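Peptidase, M20/M25/M40 family (Staphylococcus aureus, PDB 4EWT) is a putative metal-dependent amidohydrolase of the M20 peptidase family that probably cleaves amide bonds of N-acylated substrates, using a pair of manganese ions. Local coordinates at residues 67-79 with 154-166. Numbering follows the deposited sequence.
With MN (manganese (II) ion), chain F.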
loop_
_atom_site.group_PDB
_atom_site.type_symbol
_atom_site.label_atom_id
_atom_site.label_comp_id
_atom_site.label_asym_id
_atom_site.label_seq_id
_atom_site.Cartn_x
_atom_site.Cartn_y
_atom_site.Cartn_z
ATOM N N GLY A 67 14.754 29.416 -56.933
ATOM C CA GLY A 67 14.936 30.688 -57.626
ATOM C C GLY A 67 13.607 31.383 -57.861
ATOM O O GLY A 67 13.568 32.549 -58.258
ATOM N N LYS A 68 12.519 30.658 -57.606
ATOM C CA LYS A 68 11.166 31.135 -57.893
ATOM C C LYS A 68 10.359 31.269 -56.597
ATOM O O LYS A 68 10.646 30.567 -55.620
ATOM C CB LYS A 68 10.472 30.189 -58.886
ATOM C CG LYS A 68 11.133 30.135 -60.276
ATOM C CD LYS A 68 10.893 28.797 -60.987
ATOM C CE LYS A 68 11.752 27.676 -60.392
ATOM N NZ LYS A 68 11.413 26.327 -60.939
ATOM N N PRO A 69 9.358 32.174 -56.577
ATOM C CA PRO A 69 8.578 32.402 -55.359
ATOM C C PRO A 69 7.679 31.217 -55.020
ATOM O O PRO A 69 7.172 30.544 -55.921
ATOM C CB PRO A 69 7.725 33.633 -55.708
ATOM C CG PRO A 69 8.364 34.226 -56.933
ATOM C CD PRO A 69 8.928 33.070 -57.667
ATOM N N GLY A 70 7.493 30.966 -53.726
ATOM C CA GLY A 70 6.658 29.863 -53.280
ATOM C C GLY A 70 6.805 29.506 -51.814
ATOM O O GLY A 70 7.515 30.168 -51.049
ATOM N N LYS A 71 6.164 28.422 -51.456
ATOM C CA LYS A 71 6.189 27.854 -50.116
ATOM C C LYS A 71 7.563 27.438 -49.654
ATOM O O LYS A 71 8.473 27.330 -50.444
ATOM C CB LYS A 71 5.332 26.617 -50.138
ATOM C CG LYS A 71 3.908 26.913 -50.239
ATOM C CD LYS A 71 3.155 25.822 -50.860
ATOM C CE LYS A 71 1.681 25.979 -50.572
ATOM N NZ LYS A 71 0.963 24.705 -50.753
ATOM N N THR A 72 7.699 27.163 -48.371
ATOM C CA THR A 72 8.945 26.627 -47.860
ATOM C C THR A 72 8.643 25.407 -47.007
ATOM O O THR A 72 7.919 25.491 -46.010
ATOM C CB THR A 72 9.707 27.672 -47.026
ATOM O OG1 THR A 72 9.959 28.833 -47.827
ATOM C CG2 THR A 72 11.030 27.105 -46.535
ATOM N N LEU A 73 9.192 24.274 -47.430
ATOM C CA LEU A 73 9.017 23.023 -46.734
ATOM C C LEU A 73 10.336 22.621 -46.107
ATOM O O LEU A 73 11.359 22.542 -46.795
ATOM C CB LEU A 73 8.560 21.930 -47.699
ATOM C CG LEU A 73 8.478 20.511 -47.135
ATOM C CD1 LEU A 73 7.408 20.409 -46.041
ATOM C CD2 LEU A 73 8.210 19.513 -48.246
ATOM N N ALA A 74 10.304 22.375 -44.800
ATOM C CA ALA A 74 11.479 21.881 -44.109
ATOM C C ALA A 74 11.410 20.369 -44.005
ATOM O O ALA A 74 10.351 19.799 -43.725
ATOM C CB ALA A 74 11.617 22.516 -42.743
ATOM N N ILE A 75 12.541 19.722 -44.258
ATOM C CA ILE A 75 12.658 18.276 -44.088
ATOM C C ILE A 75 13.804 17.991 -43.115
ATOM O O ILE A 75 14.868 18.591 -43.209
ATOM C CB ILE A 75 12.810 17.540 -45.447
ATOM C CG1 ILE A 75 14.000 18.083 -46.242
ATOM C CG2 ILE A 75 11.517 17.695 -46.268
ATOM C CD1 ILE A 75 14.246 17.355 -47.547
ATOM N N ARG A 76 13.567 17.101 -42.162
ATOM C CA ARG A 76 14.443 16.995 -41.002
ATOM C C ARG A 76 15.101 15.617 -40.869
ATOM O O ARG A 76 14.440 14.590 -41.006
ATOM C CB ARG A 76 13.651 17.366 -39.742
ATOM C CG ARG A 76 14.425 17.333 -38.447
ATOM C CD ARG A 76 14.410 15.950 -37.814
ATOM N NE ARG A 76 14.627 16.069 -36.382
ATOM C CZ ARG A 76 14.310 15.145 -35.479
ATOM N NH1 ARG A 76 13.765 13.980 -35.840
ATOM N NH2 ARG A 76 14.540 15.405 -34.207
ATOM N N ALA A 77 16.413 15.624 -40.624
ATOM C CA ALA A 77 17.171 14.415 -40.278
ATOM C C ALA A 77 18.091 14.706 -39.103
ATOM O O ALA A 77 18.831 15.685 -39.123
ATOM C CB ALA A 77 17.994 13.922 -41.474
ATOM N N ASP A 78 18.050 13.853 -38.084
ATOM C CA ASP A 78 18.947 13.984 -36.926
ATOM C C ASP A 78 20.205 13.130 -37.096
ATOM O O ASP A 78 20.210 12.177 -37.891
ATOM C CB ASP A 78 18.225 13.694 -35.594
ATOM C CG ASP A 78 17.249 12.520 -35.678
ATOM O OD1 ASP A 78 17.180 11.820 -36.715
ATOM O OD2 ASP A 78 16.541 12.292 -34.681
ATOM N N PHE A 79 21.275 13.493 -36.388
ATOM C CA PHE A 79 22.562 12.814 -36.590
ATOM C C PHE A 79 23.392 12.444 -35.355
ATOM O O PHE A 79 24.522 11.958 -35.501
ATOM C CB PHE A 79 23.428 13.545 -37.626
ATOM C CG PHE A 79 23.847 14.940 -37.233
ATOM C CD1 PHE A 79 25.000 15.153 -36.476
ATOM C CD2 PHE A 79 23.130 16.048 -37.682
ATOM C CE1 PHE A 79 25.414 16.446 -36.150
ATOM C CE2 PHE A 79 23.539 17.348 -37.363
ATOM C CZ PHE A 79 24.683 17.548 -36.595
ATOM N N LEU A 154 13.509 27.776 -38.395
ATOM C CA LEU A 154 12.166 27.766 -38.963
ATOM C C LEU A 154 11.715 29.117 -39.529
ATOM O O LEU A 154 10.543 29.276 -39.878
ATOM C CB LEU A 154 11.139 27.263 -37.935
ATOM C CG LEU A 154 11.189 25.817 -37.426
ATOM C CD1 LEU A 154 10.022 25.589 -36.475
ATOM C CD2 LEU A 154 11.189 24.768 -38.542
ATOM N N ASP A 155 12.631 30.082 -39.621
ATOM C CA ASP A 155 12.339 31.351 -40.301
ATOM C C ASP A 155 11.935 31.094 -41.755
ATOM O O ASP A 155 12.712 30.539 -42.534
ATOM C CB ASP A 155 13.545 32.306 -40.233
ATOM N N GLY A 156 10.705 31.463 -42.103
ATOM C CA GLY A 156 10.205 31.292 -43.469
ATOM C C GLY A 156 9.441 30.000 -43.713
ATOM O O GLY A 156 8.677 29.901 -44.682
ATOM N N VAL A 157 9.632 29.028 -42.820
ATOM C CA VAL A 157 9.125 27.664 -42.996
ATOM C C VAL A 157 7.623 27.544 -42.751
ATOM O O VAL A 157 7.129 27.927 -41.692
ATOM C CB VAL A 157 9.861 26.654 -42.068
ATOM C CG1 VAL A 157 9.234 25.276 -42.177
ATOM C CG2 VAL A 157 11.351 26.586 -42.405
ATOM N N ASP A 158 6.918 26.982 -43.730
ATOM C CA ASP A 158 5.476 26.760 -43.643
ATOM C C ASP A 158 5.111 25.418 -42.984
ATOM O O ASP A 158 4.250 25.366 -42.096
ATOM C CB ASP A 158 4.852 26.883 -45.041
ATOM C CG ASP A 158 4.929 28.310 -45.602
ATOM O OD1 ASP A 158 5.783 28.568 -46.484
ATOM O OD2 ASP A 158 4.131 29.170 -45.160
ATOM N N HIS A 159 5.770 24.340 -43.410
ATOM C CA HIS A 159 5.547 23.002 -42.845
ATOM C C HIS A 159 6.860 22.252 -42.608
ATOM O O HIS A 159 7.849 22.498 -43.301
ATOM C CB HIS A 159 4.676 22.156 -43.778
ATOM C CG HIS A 159 3.269 22.646 -43.919
ATOM N ND1 HIS A 159 2.258 22.270 -43.063
ATOM C CD2 HIS A 159 2.699 23.461 -44.838
ATOM C CE1 HIS A 159 1.129 22.839 -43.440
ATOM N NE2 HIS A 159 1.366 23.563 -44.519
ATOM N N VAL A 160 6.861 21.332 -41.638
ATOM C CA VAL A 160 8.021 20.469 -41.394
ATOM C C VAL A 160 7.640 19.008 -41.607
ATOM O O VAL A 160 6.583 18.570 -41.178
ATOM C CB VAL A 160 8.622 20.647 -39.976
ATOM C CG1 VAL A 160 10.002 19.979 -39.891
ATOM C CG2 VAL A 160 8.738 22.116 -39.614
ATOM N N LEU A 161 8.503 18.264 -42.287
ATOM C CA LEU A 161 8.310 16.832 -42.448
ATOM C C LEU A 161 9.540 16.112 -41.917
ATOM O O LEU A 161 10.662 16.572 -42.081
ATOM C CB LEU A 161 8.043 16.475 -43.922
ATOM C CG LEU A 161 7.906 14.995 -44.316
ATOM C CD1 LEU A 161 6.694 14.343 -43.675
ATOM C CD2 LEU A 161 7.835 14.837 -45.824
ATOM N N GLY A 162 9.319 14.998 -41.234
ATOM C CA GLY A 162 10.418 14.185 -40.753
ATOM C C GLY A 162 10.086 12.724 -40.905
ATOM O O GLY A 162 8.922 12.335 -40.944
ATOM N N VAL A 163 11.125 11.911 -40.978
ATOM C CA VAL A 163 10.970 10.484 -41.138
ATOM C C VAL A 163 11.856 9.820 -40.110
ATOM O O VAL A 163 12.957 10.300 -39.837
ATOM C CB VAL A 163 11.364 10.018 -42.568
ATOM C CG1 VAL A 163 11.650 8.519 -42.605
ATOM C CG2 VAL A 163 10.270 10.356 -43.554
ATOM N N HIS A 164 11.352 8.742 -39.519
ATOM C CA HIS A 164 12.161 7.878 -38.686
ATOM C C HIS A 164 12.048 6.456 -39.211
ATOM O O HIS A 164 10.937 5.962 -39.456
ATOM C CB HIS A 164 11.680 7.942 -37.229
ATOM C CG HIS A 164 12.764 7.714 -36.225
ATOM N ND1 HIS A 164 13.354 6.485 -36.039
ATOM C CD2 HIS A 164 13.370 8.559 -35.360
ATOM C CE1 HIS A 164 14.269 6.579 -35.091
ATOM N NE2 HIS A 164 14.293 7.825 -34.655
ATOM N N VAL A 165 13.195 5.814 -39.415
ATOM C CA VAL A 165 13.244 4.372 -39.667
ATOM C C VAL A 165 12.801 3.609 -38.417
ATOM O O VAL A 165 13.177 3.967 -37.290
ATOM C CB VAL A 165 14.656 3.892 -40.077
ATOM C CG1 VAL A 165 15.031 4.436 -41.461
ATOM C CG2 VAL A 165 15.713 4.276 -39.018
ATOM N N MET A 166 11.991 2.574 -38.622
ATOM C CA MET A 166 11.491 1.760 -37.529
ATOM C C MET A 166 11.926 0.310 -37.674
ATOM O O MET A 166 11.390 -0.431 -38.507
ATOM C CB MET A 166 9.971 1.858 -37.448
ATOM C CG MET A 166 9.450 3.272 -37.238
ATOM S SD MET A 166 10.028 4.040 -35.714
ATOM C CE MET A 166 8.743 3.536 -34.580
HETATM MN MN MN F . 15.812 8.557 -33.126
HETATM O O HOH W 1 14.461 11.844 -41.495
HETATM O O HOH W 2 14.593 12.355 -38.008
HETATM O O HOH W 3 15.101 10.602 -33.767
HETATM O O HOH W 4 15.382 9.335 -30.816
#
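Asp-158 begins the pairing of two parallel strands, 72-78 and 159-166. Its CB lies 3.5 Å from Thr-72 O. CG stands beside its own backbone N (chi1 -67°), which turns the carboxylate back to the start of the other strand. There OD1 accepts Thr-72 N at 3.0 Å through its anti lone pair and comes close to Lys-71 CA. Asp-158 N returns a bond to Thr-72 O, so one residue grips both the N-H and the C=O of Thr-72.

From here the backbones bond directly. Ala-74 N meets His-159 O at 2.9 Å, nearly straight at 170°. Leu-161 N meets Ala-74 O, and Arg-76 N closes the series on Leu-161 O with a more bent bond. On one face Ala-74 CB packs against Val-157 CG1 at 3.7 Å and Val-160 CG1. On the other, Leu-73 CD1 reaches His-159 CB and lies 3.5 Å from His-159 O.

Beyond Arg-76 the strands diverge and water fills in. Water 1 donates to Arg-76 O and to Val-163 O. Water 2 donates to Asp-78 OD1 and, at 3.2 Å, to Val-163 O. Arg-76 NH2 has salt bridges to Asp-334 and Glu-333. At the C-terminal end, His-164 NE2 binds manganese at 2.3 Å, while ND1 donates to Val-165 O. Cys-103 and His-105 bind the same ion.

Both strands lie inside the mixed sheet of the metal-binding domain. Strand 129-135 flanks 72-78, strand 344-350 flanks 159-166, and helix 105-120 packs on Ile-75 and Val-163.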